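Local atomic coordinates of naphthalene dioxygenase small subunit (Rhodococcus sp., PDB entry 2B1X), a protein that forms the beta subunit of a Rieske non-heme iron naphthalene 1,2-dioxygenase and probably supports the oxidation of naphthalene carried out by that enzyme. Residues B[37-42]-B[148-153]; B[113-118]-B[140-145]; B[121-126]-B[164-169]; B[132-137]-B[158-163]. All blocks are in the same frame, centred on the assembly; numbering follows the deposited sequence.

Contact 1 of 4, residues B[37-42]-B[148-153]; sequences LVTEDL and SFLMAK
Met-151 and Leu-150, the two residues most deeply engaged here, meet the short strand 38-39 at the start of strand 148-158, and Ala-152 meets the turn that follows strand 38-39. Val-38 and Met-151 form a parallel bridge. Met-151 N gives a nearly straight bond (169°) to Leu-37 O at 2.8 Å, and Met-151 O takes Thr-39 N at 3.0 Å from above its carbonyl plane, so both polar backbone atoms of Met-151 are taken up by Leu-37 and Thr-39, the residues flanking Val-38. Its side chain leaves with CG opposite the backbone N across the CA-CB bond (chi1 -172°) and bends at chi3, which brings the methyl CE to Leu-42 CD1 at 4.1 Å and to Val-38 CG1 at 4.2 Å. Leu-150 lays CB, CG and CD1 beside the carbonyl of Leu-37, with Leu-150 CD1 3.7 Å from Leu-37 O. A type I turn from Thr-39 to Leu-42 then carries the chain round Ala-152, and Leu-42 CA makes a CA-H...O contact of 3.2 Å to Ala-152 O. Ala-152 and Lys-153 together face Val-141 in a classic beta bulge. Asp-41, at the turn, is paired with Arg-143 of strand 132-145. The chemistry is thus mainly two backbone bonds flanked by apolar side chains, with charge at the margin; this joins the region after helix 31-35 to the sheet.

Contact 2 of 4, residues B[113-118]-B[140-145]; sequences FKVTSN and DVLRRA
Phe-113 and Leu-142 form a hydrogen-bonded antiparallel pair, as do Val-115 and Asp-140, while Lys-114 and Val-141 make the non-hydrogen-bonded pair between them. Phe-113 N bonds to Leu-142 O at 2.8 Å. The bond from Val-115 N to Asp-140 O measures 3.0 Å. Phe-113 turns its CG to the side of its backbone N (chi1 -62°), which swings the ring to Arg-144, whose chain reaches out extended from CG to NE. Ring and guanidinium stand 84° apart: Phe-113 CE1 sits over one face of the guanidinium, near its rim, Arg-144 NE lies in the ring plane at the edge, and Phe-113 CZ approaches Arg-144 NH2 to 3.6 Å. With an alanine in place of Phe-113, the guanidinium would probably lose its aromatic neighbour, and a gap would open beside Ile-15 of helix 10-27. On the same face of this hairpin, Val-115 CG2 touches Leu-142 CD2 at 3.7 Å. A water sits 2.6 Å from Ser-117 OG, with Asp-140 OD2 a possible weak acceptor; Ser-117 OG is also bonded to Arg-138. The stronger partner of Asp-140 is Arg-154, in a salt bridge. One face of the strand pair therefore grades from an arginine beside an aromatic ring, through aliphatic packing under helix 10-27, to a buried carboxylate whose charge is probably balanced by Arg-154.

Contact 3 of 4, residues B[121-126]-B[164-169]; sequences LYRTRG and MTHNLA
The two backbones stay well apart, with 8.7 Å between the CA atoms of Arg-123 and Thr-165 where they come nearest, and no backbone-to-backbone bond joins strand 121-124 to the irregular segment 164-169. Arg-123 does most of the bridging. Its chain runs extended as far as NE, so the guanidinium reaches the loop and grips Asn-167 OD1 end-on with two nitrogens, NH2 at 2.9 Å and NH1 at 3.1 Å. The oxygen lies in the guanidinium plane, although the amide itself is turned 41° from it. Arg-123 NH1 also donates to Thr-165 OG1 at 3.1 Å, again near the plane, and weakly to Asn-167 O; Thr-165 OG1 is hydrogen-bonded to Asp-132 as well. In this NTF2-like fold, with its strongly curved sheet, the segment after strand 148-158 is fastened back to the end of strand 112-124. The imidazole of His-166 lies over one face of the Arg-123 guanidinium, offset toward the rim, the planes 14° apart and His-166 CE1 3.5 Å from Arg-123 NH1. Arg-125 CD meets the edge of the same ring, 3.6 Å from His-166 CE1. Glu-89 forms a salt bridge with Arg-123 NH2, so that two acceptors share this nitrogen. Arg-125 NH1 bonds to the carbonyl of Pro-91, and its NH2 forms a salt bridge with Glu-374 of the large subunit, while Asn-167 ND2 bonds to the backbone of Gln-370 of that same chain.

Contact 4 of 4, residues B[132-137]-B[158-163]; sequences DVLSGE and LDQTTI
Gly-136 and Leu-158 form an antiparallel non-hydrogen-bonded pair with their CA atoms only 3.9 Å apart, after which the chain leaves strand 148-158 as a loop. Beside this bridge Asp-159 N donates to Ser-135 O at 2.9 Å. Ser-135 holds OG on the far side of the CA-CB bond from its own N (chi1 168°), which places the hydroxyl against the carboxylate: Ser-135 OG donates to Asp-159 OD2 at 2.8 Å, on the anti lone pair. The same oxygen receives a salt bridge from Arg-96 of a neighbouring beta subunit. Replacing Asp-159 with an alanine would probably leave the Ser-135 hydroxyl without its acceptor and cost Arg-96 its salt bridge here. Further along, the extended Gln-160 crosses Leu-134 at about a right angle, with Leu-134 CD2 3.6 Å from Gln-160 OE1, and its NE2 makes a weak bond to Val-133 O. Leu-134 CD2 also meets Ile-163 CG2 at 4.1 Å. Gln-160 OE1 accepts from Met-164 N, and NE2 bonds to Tyr-122 OH of that neighbouring subunit. Asp-159 and Gln-160 thus bond both within the chain and across the boundary to the neighbouring subunit, where the Asp-159 charge is probably neutralised.

Overall arrangement
All four contacts involve one sheet. Contacts 1 and 2 lie on the same side of the chain's centre, their centres about 9 Å apart, and touch through strands 132-145 and 148-158, neighbours in the sheet; both are partly buried and rest mainly on backbone bonds and apolar packing, with an arginine against Phe-113 in contact 2. Contacts 3 and 4, about 11 Å apart between centres, are fully buried and draw more on polar side chains, joined by Thr-165 with Asp-132 and by the pairing of Leu-121 with Leu-134. Contacts 2 and 3 share strand 112-124, and contacts 2 and 4 share strand 132-145. The segments of contact 1 touch no other chain, whereas contacts 3 and 4 reach both the large subunit and neighbouring beta subunits.

Contact 1 of 4, residues B[37-42]-B[148-153]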
loop_
_atom_site.group_PDB
_atom_site.type_symbol
_atom_site.label_atom_id
_atom_site.label_comp_id
_atom_site.label_asym_id
_atom_site.label_seq_id
_atom_site.Cartn_x
_atom_site.Cartn_y
_atom_site.Cartn_z
ATOM N N LEU B 37 20.987 -9.155 -28.803
ATOM C CA LEU B 37 22.090 -8.990 -27.854
ATOM C C LEU B 37 22.473 -10.287 -27.167
ATOM O O LEU B 37 23.406 -10.324 -26.356
ATOM C CB LEU B 37 21.747 -7.939 -26.790
ATOM C CG LEU B 37 21.313 -6.569 -27.293
ATOM C CD1 LEU B 37 20.870 -5.695 -26.104
ATOM C CD2 LEU B 37 22.418 -5.916 -28.109
ATOM N N VAL B 38 21.764 -11.362 -27.475
ATOM C CA VAL B 38 22.026 -12.580 -26.737
ATOM C C VAL B 38 22.775 -13.591 -27.546
ATOM O O VAL B 38 22.790 -13.583 -28.762
ATOM C CB VAL B 38 20.768 -13.237 -26.068
ATOM C CG1 VAL B 38 19.944 -12.186 -25.286
ATOM C CG2 VAL B 38 19.926 -13.993 -27.098
ATOM N N THR B 39 23.392 -14.477 -26.812
ATOM C CA THR B 39 24.293 -15.429 -27.359
ATOM C C THR B 39 23.543 -16.727 -27.685
ATOM O O THR B 39 22.445 -16.998 -27.168
ATOM C CB THR B 39 25.394 -15.588 -26.295
ATOM O OG1 THR B 39 26.678 -15.606 -26.925
ATOM C CG2 THR B 39 25.245 -16.878 -25.512
ATOM N N GLU B 40 24.144 -17.510 -28.568
ATOM C CA GLU B 40 23.589 -18.781 -29.024
ATOM C C GLU B 40 23.468 -19.833 -27.877
ATOM O O GLU B 40 22.565 -20.666 -27.880
ATOM C CB GLU B 40 24.455 -19.290 -30.187
ATOM C CG GLU B 40 24.962 -18.199 -31.184
ATOM C CD GLU B 40 26.039 -17.175 -30.660
ATOM O OE1 GLU B 40 26.840 -17.460 -29.741
ATOM O OE2 GLU B 40 26.112 -16.037 -31.195
ATOM N N ASP B 41 24.381 -19.773 -26.902
ATOM C CA ASP B 41 24.332 -20.635 -25.721
ATOM C C ASP B 41 23.752 -19.903 -24.482
ATOM O O ASP B 41 24.062 -20.264 -23.338
ATOM C CB ASP B 41 25.716 -21.246 -25.416
ATOM C CG ASP B 41 26.797 -20.187 -25.124
ATOM O OD1 ASP B 41 26.770 -19.084 -25.707
ATOM O OD2 ASP B 41 27.729 -20.370 -24.303
ATOM N N LEU B 42 22.901 -18.898 -24.721
ATOM C CA LEU B 42 22.256 -18.142 -23.623
ATOM C C LEU B 42 21.703 -19.055 -22.542
ATOM O O LEU B 42 21.057 -20.075 -22.839
ATOM C CB LEU B 42 21.135 -17.218 -24.136
ATOM C CG LEU B 42 20.253 -16.533 -23.062
ATOM C CD1 LEU B 42 20.974 -15.336 -22.439
ATOM C CD2 LEU B 42 18.895 -16.084 -23.612
ATOM N N SER B 148 31.295 -4.685 -29.757
ATOM C CA SER B 148 30.380 -4.660 -28.628
ATOM C C SER B 148 30.399 -5.959 -27.802
ATOM O O SER B 148 31.428 -6.634 -27.694
ATOM C CB SER B 148 28.961 -4.339 -29.106
ATOM O OG SER B 148 28.245 -3.682 -28.075
ATOM N N PHE B 149 29.252 -6.295 -27.223
ATOM C CA PHE B 149 29.134 -7.446 -26.338
ATOM C C PHE B 149 27.843 -8.194 -26.601
ATOM O O PHE B 149 26.863 -7.632 -27.087
ATOM C CB PHE B 149 29.152 -7.022 -24.873
ATOM C CG PHE B 149 30.432 -6.383 -24.437
ATOM C CD1 PHE B 149 30.565 -5.002 -24.425
ATOM C CD2 PHE B 149 31.508 -7.164 -24.021
ATOM C CE1 PHE B 149 31.754 -4.413 -24.017
ATOM C CE2 PHE B 149 32.682 -6.581 -23.607
ATOM C CZ PHE B 149 32.808 -5.203 -23.613
ATOM N N LEU B 150 27.865 -9.474 -26.263
ATOM C CA LEU B 150 26.668 -10.294 -26.242
ATOM C C LEU B 150 26.547 -10.918 -24.873
ATOM O O LEU B 150 27.557 -11.213 -24.216
ATOM C CB LEU B 150 26.758 -11.416 -27.270
ATOM C CG LEU B 150 26.094 -11.328 -28.647
ATOM C CD1 LEU B 150 25.854 -9.910 -29.143
ATOM C CD2 LEU B 150 26.919 -12.124 -29.650
ATOM N N MET B 151 25.302 -11.146 -24.467
ATOM C CA MET B 151 25.028 -11.767 -23.189
ATOM C C MET B 151 24.924 -13.273 -23.340
ATOM O O MET B 151 24.024 -13.781 -24.005
ATOM C CB MET B 151 23.735 -11.219 -22.590
ATOM C CG MET B 151 23.472 -11.681 -21.147
ATOM S SD MET B 151 22.189 -10.706 -20.406
ATOM C CE MET B 151 20.718 -11.461 -21.250
ATOM N N ALA B 152 25.820 -13.965 -22.657
ATOM C CA ALA B 152 25.849 -15.413 -22.639
ATOM C C ALA B 152 25.061 -15.979 -21.480
ATOM O O ALA B 152 24.545 -17.086 -21.574
ATOM C CB ALA B 152 27.295 -15.918 -22.578
ATOM N N LYS B 153 24.972 -15.217 -20.385
ATOM C CA LYS B 153 24.337 -15.713 -19.161
ATOM C C LYS B 153 23.792 -14.574 -18.324
ATOM O O LYS B 153 24.381 -13.504 -18.270
ATOM C CB LYS B 153 25.332 -16.544 -18.333
ATOM C CG LYS B 153 24.716 -17.327 -17.159
ATOM C CD LYS B 153 25.801 -18.044 -16.347
ATOM C CE LYS B 153 25.279 -18.529 -15.008
ATOM N NZ LYS B 153 24.458 -19.772 -15.133
#

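Contact 2 of 4, residues B[113-118]-B[140-145]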
loop_
_atom_site.group_PDB
_atom_site.type_symbol
_atom_site.label_atom_id
_atom_site.label_comp_id
_atom_site.label_asym_id
_atom_site.label_seq_id
_atom_site.Cartn_x
_atom_site.Cartn_y
_atom_site.Cartn_z
ATOM N N PHE B 113 33.408 -11.262 -19.508
ATOM C CA PHE B 113 33.354 -10.439 -18.307
ATOM C C PHE B 113 32.185 -10.830 -17.390
ATOM O O PHE B 113 31.092 -11.156 -17.858
ATOM C CB PHE B 113 33.285 -8.956 -18.675
ATOM C CG PHE B 113 34.483 -8.472 -19.431
ATOM C CD1 PHE B 113 34.528 -8.558 -20.826
ATOM C CD2 PHE B 113 35.591 -7.963 -18.754
ATOM C CE1 PHE B 113 35.652 -8.123 -21.541
ATOM C CE2 PHE B 113 36.724 -7.526 -19.462
ATOM C CZ PHE B 113 36.751 -7.610 -20.859
ATOM N N LYS B 114 32.444 -10.816 -16.083
ATOM C CA LYS B 114 31.419 -11.041 -15.068
ATOM C C LYS B 114 30.883 -9.684 -14.608
ATOM O O LYS B 114 31.612 -8.840 -14.063
ATOM C CB LYS B 114 31.953 -11.867 -13.889
ATOM C CG LYS B 114 32.572 -13.224 -14.284
ATOM C CD LYS B 114 33.033 -14.049 -13.051
ATOM C CE LYS B 114 33.523 -15.450 -13.469
ATOM N NZ LYS B 114 34.417 -16.065 -12.422
ATOM N N VAL B 115 29.602 -9.468 -14.859
ATOM C CA VAL B 115 29.012 -8.173 -14.665
ATOM C C VAL B 115 27.831 -8.333 -13.722
ATOM O O VAL B 115 26.918 -9.094 -14.006
ATOM C CB VAL B 115 28.592 -7.548 -16.005
ATOM C CG1 VAL B 115 27.983 -6.172 -15.793
ATOM C CG2 VAL B 115 29.807 -7.478 -16.946
ATOM N N THR B 116 27.906 -7.626 -12.602
ATOM C CA THR B 116 26.913 -7.680 -11.524
ATOM C C THR B 116 26.285 -6.298 -11.313
ATOM O O THR B 116 26.995 -5.306 -11.119
ATOM C CB THR B 116 27.564 -8.162 -10.208
ATOM O OG1 THR B 116 28.326 -9.348 -10.452
ATOM C CG2 THR B 116 26.497 -8.631 -9.238
ATOM N N SER B 117 24.961 -6.237 -11.388
ATOM C CA SER B 117 24.261 -4.969 -11.154
ATOM C C SER B 117 23.047 -5.129 -10.262
ATOM O O SER B 117 22.439 -6.200 -10.239
ATOM C CB SER B 117 23.874 -4.326 -12.487
ATOM O OG SER B 117 23.266 -5.261 -13.373
ATOM N N ASN B 118 22.703 -4.066 -9.518
ATOM C CA ASN B 118 21.430 -4.004 -8.808
ATOM C C ASN B 118 20.319 -3.543 -9.741
ATOM O O ASN B 118 20.512 -2.625 -10.546
ATOM C CB ASN B 118 21.554 -3.084 -7.595
ATOM C CG ASN B 118 22.368 -3.718 -6.515
ATOM O OD1 ASN B 118 22.769 -4.894 -6.649
ATOM N ND2 ASN B 118 22.672 -2.964 -5.476
ATOM N N ASP B 140 25.707 -11.496 -14.587
ATOM C CA ASP B 140 25.774 -11.753 -16.025
ATOM C C ASP B 140 27.172 -12.215 -16.449
ATOM O O ASP B 140 28.189 -11.939 -15.790
ATOM C CB ASP B 140 25.441 -10.512 -16.876
ATOM C CG ASP B 140 24.111 -9.867 -16.527
ATOM O OD1 ASP B 140 23.235 -10.517 -15.882
ATOM O OD2 ASP B 140 23.860 -8.670 -16.842
ATOM N N VAL B 141 27.195 -12.936 -17.548
ATOM C CA VAL B 141 28.431 -13.156 -18.298
ATOM C C VAL B 141 28.225 -12.481 -19.646
ATOM O O VAL B 141 27.308 -12.821 -20.391
ATOM C CB VAL B 141 28.769 -14.658 -18.432
ATOM C CG1 VAL B 141 30.062 -14.889 -19.281
ATOM C CG2 VAL B 141 28.913 -15.260 -17.043
ATOM N N LEU B 142 29.062 -11.488 -19.915
ATOM C CA LEU B 142 29.095 -10.817 -21.214
ATOM C C LEU B 142 30.313 -11.281 -22.018
ATOM O O LEU B 142 31.391 -11.484 -21.453
ATOM C CB LEU B 142 29.155 -9.307 -21.014
ATOM C CG LEU B 142 27.869 -8.479 -21.054
ATOM C CD1 LEU B 142 26.582 -9.243 -20.681
ATOM C CD2 LEU B 142 28.051 -7.222 -20.227
ATOM N N ARG B 143 30.132 -11.433 -23.329
ATOM C CA ARG B 143 31.182 -11.869 -24.238
ATOM C C ARG B 143 31.410 -10.805 -25.293
ATOM O O ARG B 143 30.448 -10.311 -25.874
ATOM C CB ARG B 143 30.773 -13.158 -24.942
ATOM C CG ARG B 143 30.965 -14.400 -24.109
ATOM C CD ARG B 143 31.567 -15.564 -24.873
ATOM N NE ARG B 143 30.549 -16.251 -25.644
ATOM C CZ ARG B 143 29.856 -17.313 -25.243
ATOM N NH1 ARG B 143 30.065 -17.863 -24.059
ATOM N NH2 ARG B 143 28.951 -17.836 -26.059
ATOM N N ARG B 144 32.674 -10.462 -25.553
ATOM C CA ARG B 144 33.015 -9.558 -26.657
ATOM C C ARG B 144 32.539 -10.137 -27.976
ATOM O O ARG B 144 32.634 -11.334 -28.198
ATOM C CB ARG B 144 34.524 -9.304 -26.733
ATOM C CG ARG B 144 35.022 -8.232 -25.787
ATOM C CD ARG B 144 36.320 -7.580 -26.234
ATOM N NE ARG B 144 37.095 -7.049 -25.111
ATOM C CZ ARG B 144 36.947 -5.826 -24.606
ATOM N NH1 ARG B 144 36.034 -4.988 -25.113
ATOM N NH2 ARG B 144 37.715 -5.443 -23.585
ATOM N N ALA B 145 31.990 -9.281 -28.825
ATOM C CA ALA B 145 31.518 -9.680 -30.148
ATOM C C ALA B 145 31.634 -8.461 -31.033
ATOM O O ALA B 145 30.918 -7.478 -30.845
ATOM C CB ALA B 145 30.076 -10.184 -30.095
HETATM O O HOH W 1 24.274 -7.274 -14.580
#

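Contact 3 of 4, residues B[121-126]-B[164-169]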
loop_
_atom_site.group_PDB
_atom_site.type_symbol
_atom_site.label_atom_id
_atom_site.label_comp_id
_atom_site.label_asym_id
_atom_site.label_seq_id
_atom_site.Cartn_x
_atom_site.Cartn_y
_atom_site.Cartn_z
ATOM N N LEU B 121 13.068 -2.819 -10.735
ATOM C CA LEU B 121 12.167 -2.786 -11.883
ATOM C C LEU B 121 10.819 -2.229 -11.438
ATOM O O LEU B 121 10.216 -2.779 -10.519
ATOM C CB LEU B 121 12.015 -4.190 -12.456
ATOM C CG LEU B 121 11.000 -4.322 -13.615
ATOM C CD1 LEU B 121 11.470 -3.697 -14.885
ATOM C CD2 LEU B 121 10.612 -5.753 -13.828
ATOM N N TYR B 122 10.393 -1.115 -12.058
ATOM C CA TYR B 122 9.147 -0.452 -11.738
ATOM C C TYR B 122 8.121 -0.838 -12.780
ATOM O O TYR B 122 8.473 -0.957 -13.942
ATOM C CB TYR B 122 9.354 1.087 -11.701
ATOM C CG TYR B 122 8.097 1.918 -11.385
ATOM C CD1 TYR B 122 7.768 2.248 -10.098
ATOM C CD2 TYR B 122 7.255 2.378 -12.412
ATOM C CE1 TYR B 122 6.635 3.037 -9.804
ATOM C CE2 TYR B 122 6.111 3.120 -12.142
ATOM C CZ TYR B 122 5.805 3.442 -10.855
ATOM O OH TYR B 122 4.689 4.173 -10.629
ATOM N N ARG B 123 6.856 -1.051 -12.391
ATOM C CA ARG B 123 5.832 -1.526 -13.367
ATOM C C ARG B 123 4.415 -0.998 -13.079
ATOM O O ARG B 123 3.968 -1.133 -11.971
ATOM C CB ARG B 123 5.817 -3.073 -13.419
ATOM C CG ARG B 123 4.863 -3.691 -14.503
ATOM C CD ARG B 123 4.500 -5.172 -14.239
ATOM N NE ARG B 123 3.960 -5.858 -15.424
ATOM C CZ ARG B 123 3.696 -7.160 -15.477
ATOM N NH1 ARG B 123 3.853 -7.921 -14.384
ATOM N NH2 ARG B 123 3.224 -7.697 -16.600
ATOM N N THR B 124 3.746 -0.373 -14.072
ATOM C CA THR B 124 2.310 -0.076 -13.982
ATOM C C THR B 124 1.580 -0.643 -15.199
ATOM O O THR B 124 2.165 -0.786 -16.255
ATOM C CB THR B 124 1.993 1.451 -13.873
ATOM O OG1 THR B 124 2.445 2.121 -15.060
ATOM C CG2 THR B 124 2.769 2.142 -12.715
ATOM N N ARG B 125 0.295 -0.911 -15.032
ATOM C CA ARG B 125 -0.588 -1.330 -16.143
ATOM C C ARG B 125 -1.932 -0.624 -16.053
ATOM O O ARG B 125 -2.450 -0.378 -14.936
ATOM C CB ARG B 125 -0.829 -2.848 -16.112
ATOM C CG ARG B 125 0.407 -3.717 -16.302
ATOM C CD ARG B 125 0.106 -5.248 -16.533
ATOM N NE ARG B 125 -0.892 -5.471 -17.591
ATOM C CZ ARG B 125 -0.706 -5.226 -18.877
ATOM N NH1 ARG B 125 0.446 -4.718 -19.296
ATOM N NH2 ARG B 125 -1.701 -5.436 -19.759
ATOM N N GLY B 126 -2.484 -0.248 -17.205
ATOM C CA GLY B 126 -3.824 0.341 -17.232
ATOM C C GLY B 126 -3.931 1.644 -16.474
ATOM O O GLY B 126 -2.953 2.359 -16.302
ATOM N N MET B 164 6.131 -10.299 -5.882
ATOM C CA MET B 164 5.121 -9.264 -5.742
ATOM C C MET B 164 4.761 -8.553 -7.071
ATOM O O MET B 164 4.728 -7.320 -7.163
ATOM C CB MET B 164 5.499 -8.325 -4.624
ATOM C CG MET B 164 5.410 -9.075 -3.275
ATOM S SD MET B 164 5.806 -8.058 -1.869
ATOM C CE MET B 164 7.539 -8.204 -1.854
ATOM N N THR B 165 4.461 -9.364 -8.074
ATOM C CA THR B 165 3.832 -8.913 -9.314
ATOM C C THR B 165 3.070 -10.097 -9.879
ATOM O O THR B 165 3.345 -11.257 -9.491
ATOM C CB THR B 165 4.852 -8.284 -10.284
ATOM O OG1 THR B 165 4.154 -7.640 -11.342
ATOM C CG2 THR B 165 5.746 -9.328 -10.918
ATOM N N HIS B 166 2.096 -9.834 -10.745
ATOM C CA HIS B 166 1.117 -10.871 -11.130
ATOM C C HIS B 166 1.611 -11.833 -12.231
ATOM O O HIS B 166 0.970 -12.846 -12.492
ATOM C CB HIS B 166 -0.223 -10.232 -11.536
ATOM C CG HIS B 166 -0.094 -9.291 -12.689
ATOM N ND1 HIS B 166 0.325 -7.990 -12.523
ATOM C CD2 HIS B 166 -0.199 -9.486 -14.027
ATOM C CE1 HIS B 166 0.437 -7.410 -13.710
ATOM N NE2 HIS B 166 0.083 -8.284 -14.638
ATOM N N ASN B 167 2.750 -11.542 -12.852
ATOM C CA ASN B 167 3.389 -12.469 -13.789
ATOM C C ASN B 167 4.809 -11.974 -14.071
ATOM O O ASN B 167 5.146 -10.845 -13.750
ATOM C CB ASN B 167 2.558 -12.739 -15.086
ATOM C CG ASN B 167 2.158 -11.458 -15.870
ATOM O OD1 ASN B 167 2.867 -10.473 -15.873
ATOM N ND2 ASN B 167 0.988 -11.505 -16.559
ATOM N N LEU B 168 5.653 -12.814 -14.648
ATOM C CA LEU B 168 6.939 -12.345 -15.100
ATOM C C LEU B 168 6.907 -12.263 -16.602
ATOM O O LEU B 168 7.576 -13.017 -17.312
ATOM C CB LEU B 168 8.071 -13.242 -14.572
ATOM C CG LEU B 168 8.338 -13.172 -13.063
ATOM C CD1 LEU B 168 9.503 -14.131 -12.732
ATOM C CD2 LEU B 168 8.653 -11.776 -12.564
ATOM N N ALA B 169 6.075 -11.361 -17.082
ATOM C CA ALA B 169 5.886 -11.127 -18.507
ATOM C C ALA B 169 6.989 -10.224 -19.091
ATOM O O ALA B 169 7.206 -10.204 -20.322
ATOM C CB ALA B 169 4.472 -10.533 -18.769
#

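Contact 4 of 4, residues B[132-137]-B[158-163]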
loop_
_atom_site.group_PDB
_atom_site.type_symbol
_atom_site.label_atom_id
_atom_site.label_comp_id
_atom_site.label_asym_id
_atom_site.label_seq_id
_atom_site.Cartn_x
_atom_site.Cartn_y
_atom_site.Cartn_z
ATOM N N ASP B 132 3.939 -2.032 -9.126
ATOM C CA ASP B 132 4.739 -3.112 -8.593
ATOM C C ASP B 132 6.165 -2.661 -8.613
ATOM O O ASP B 132 6.531 -1.852 -9.455
ATOM C CB ASP B 132 4.637 -4.368 -9.477
ATOM C CG ASP B 132 3.223 -4.894 -9.539
ATOM O OD1 ASP B 132 2.433 -4.560 -8.619
ATOM O OD2 ASP B 132 2.795 -5.628 -10.456
ATOM N N VAL B 133 6.946 -3.185 -7.680
ATOM C CA VAL B 133 8.382 -3.037 -7.686
ATOM C C VAL B 133 9.025 -4.409 -7.532
ATOM O O VAL B 133 8.687 -5.157 -6.610
ATOM C CB VAL B 133 8.844 -2.147 -6.517
ATOM C CG1 VAL B 133 10.366 -2.151 -6.392
ATOM C CG2 VAL B 133 8.363 -0.702 -6.723
ATOM N N LEU B 134 9.927 -4.760 -8.444
ATOM C CA LEU B 134 10.794 -5.918 -8.253
ATOM C C LEU B 134 12.214 -5.418 -7.958
ATOM O O LEU B 134 12.677 -4.461 -8.583
ATOM C CB LEU B 134 10.817 -6.816 -9.480
ATOM C CG LEU B 134 9.490 -7.496 -9.877
ATOM C CD1 LEU B 134 9.811 -8.466 -10.983
ATOM C CD2 LEU B 134 8.918 -8.222 -8.677
ATOM N N SER B 135 12.865 -6.009 -6.956
ATOM C CA SER B 135 14.250 -5.635 -6.631
ATOM C C SER B 135 15.111 -6.881 -6.690
ATOM O O SER B 135 14.661 -7.954 -6.324
ATOM C CB SER B 135 14.339 -5.061 -5.236
ATOM O OG SER B 135 15.714 -4.974 -4.842
ATOM N N GLY B 136 16.350 -6.764 -7.120
ATOM C CA GLY B 136 17.185 -7.968 -7.184
ATOM C C GLY B 136 18.584 -7.707 -7.657
ATOM O O GLY B 136 18.930 -6.578 -8.025
ATOM N N GLU B 137 19.380 -8.764 -7.696
ATOM C CA GLU B 137 20.706 -8.661 -8.229
ATOM C C GLU B 137 20.846 -9.520 -9.481
ATOM O O GLU B 137 20.426 -10.673 -9.506
ATOM C CB GLU B 137 21.742 -9.029 -7.172
ATOM C CG GLU B 137 23.164 -8.724 -7.611
ATOM C CD GLU B 137 24.174 -8.950 -6.495
ATOM O OE1 GLU B 137 24.318 -10.111 -6.044
ATOM O OE2 GLU B 137 24.827 -7.965 -6.068
ATOM N N LEU B 158 16.049 -12.280 -7.084
ATOM C CA LEU B 158 15.184 -11.252 -6.504
ATOM C C LEU B 158 15.256 -11.279 -4.987
ATOM O O LEU B 158 15.389 -12.350 -4.388
ATOM C CB LEU B 158 13.735 -11.421 -6.981
ATOM C CG LEU B 158 13.552 -11.413 -8.516
ATOM C CD1 LEU B 158 12.150 -11.949 -8.894
ATOM C CD2 LEU B 158 13.733 -9.986 -9.062
ATOM N N ASP B 159 15.148 -10.099 -4.373
ATOM C CA ASP B 159 15.008 -9.946 -2.911
ATOM C C ASP B 159 13.631 -10.240 -2.357
ATOM O O ASP B 159 13.117 -9.504 -1.493
ATOM C CB ASP B 159 15.450 -8.545 -2.525
ATOM C CG ASP B 159 16.796 -8.222 -3.129
ATOM O OD1 ASP B 159 17.694 -9.096 -2.982
ATOM O OD2 ASP B 159 17.016 -7.212 -3.836
ATOM N N GLN B 160 13.053 -11.325 -2.836
ATOM C CA GLN B 160 11.691 -11.710 -2.515
ATOM C C GLN B 160 11.636 -13.226 -2.473
ATOM O O GLN B 160 12.428 -13.921 -3.154
ATOM C CB GLN B 160 10.748 -11.206 -3.616
ATOM C CG GLN B 160 10.637 -9.687 -3.710
ATOM C CD GLN B 160 9.813 -9.209 -4.900
ATOM O OE1 GLN B 160 9.096 -9.990 -5.539
ATOM N NE2 GLN B 160 9.892 -7.905 -5.180
ATOM N N THR B 161 10.690 -13.769 -1.725
ATOM C CA THR B 161 10.432 -15.213 -1.862
ATOM C C THR B 161 9.099 -15.330 -2.612
ATOM O O THR B 161 9.077 -15.780 -3.749
ATOM C CB THR B 161 10.425 -15.916 -0.460
ATOM O OG1 THR B 161 9.540 -15.222 0.429
ATOM C CG2 THR B 161 11.816 -15.789 0.244
ATOM N N THR B 162 8.012 -14.912 -1.993
ATOM C CA THR B 162 6.730 -14.684 -2.698
ATOM C C THR B 162 6.901 -13.476 -3.636
ATOM O O THR B 162 7.254 -12.410 -3.191
ATOM C CB THR B 162 5.616 -14.417 -1.654
ATOM O OG1 THR B 162 5.498 -15.575 -0.816
ATOM C CG2 THR B 162 4.201 -14.327 -2.339
ATOM N N ILE B 163 6.727 -13.669 -4.941
ATOM C CA ILE B 163 6.954 -12.578 -5.895
ATOM C C ILE B 163 5.784 -11.583 -5.886
ATOM O O ILE B 163 4.584 -11.959 -5.859
ATOM C CB ILE B 163 7.254 -13.147 -7.329
ATOM C CG1 ILE B 163 8.351 -14.216 -7.297
ATOM C CG2 ILE B 163 7.502 -12.024 -8.390
ATOM C CD1 ILE B 163 9.676 -13.735 -6.628
#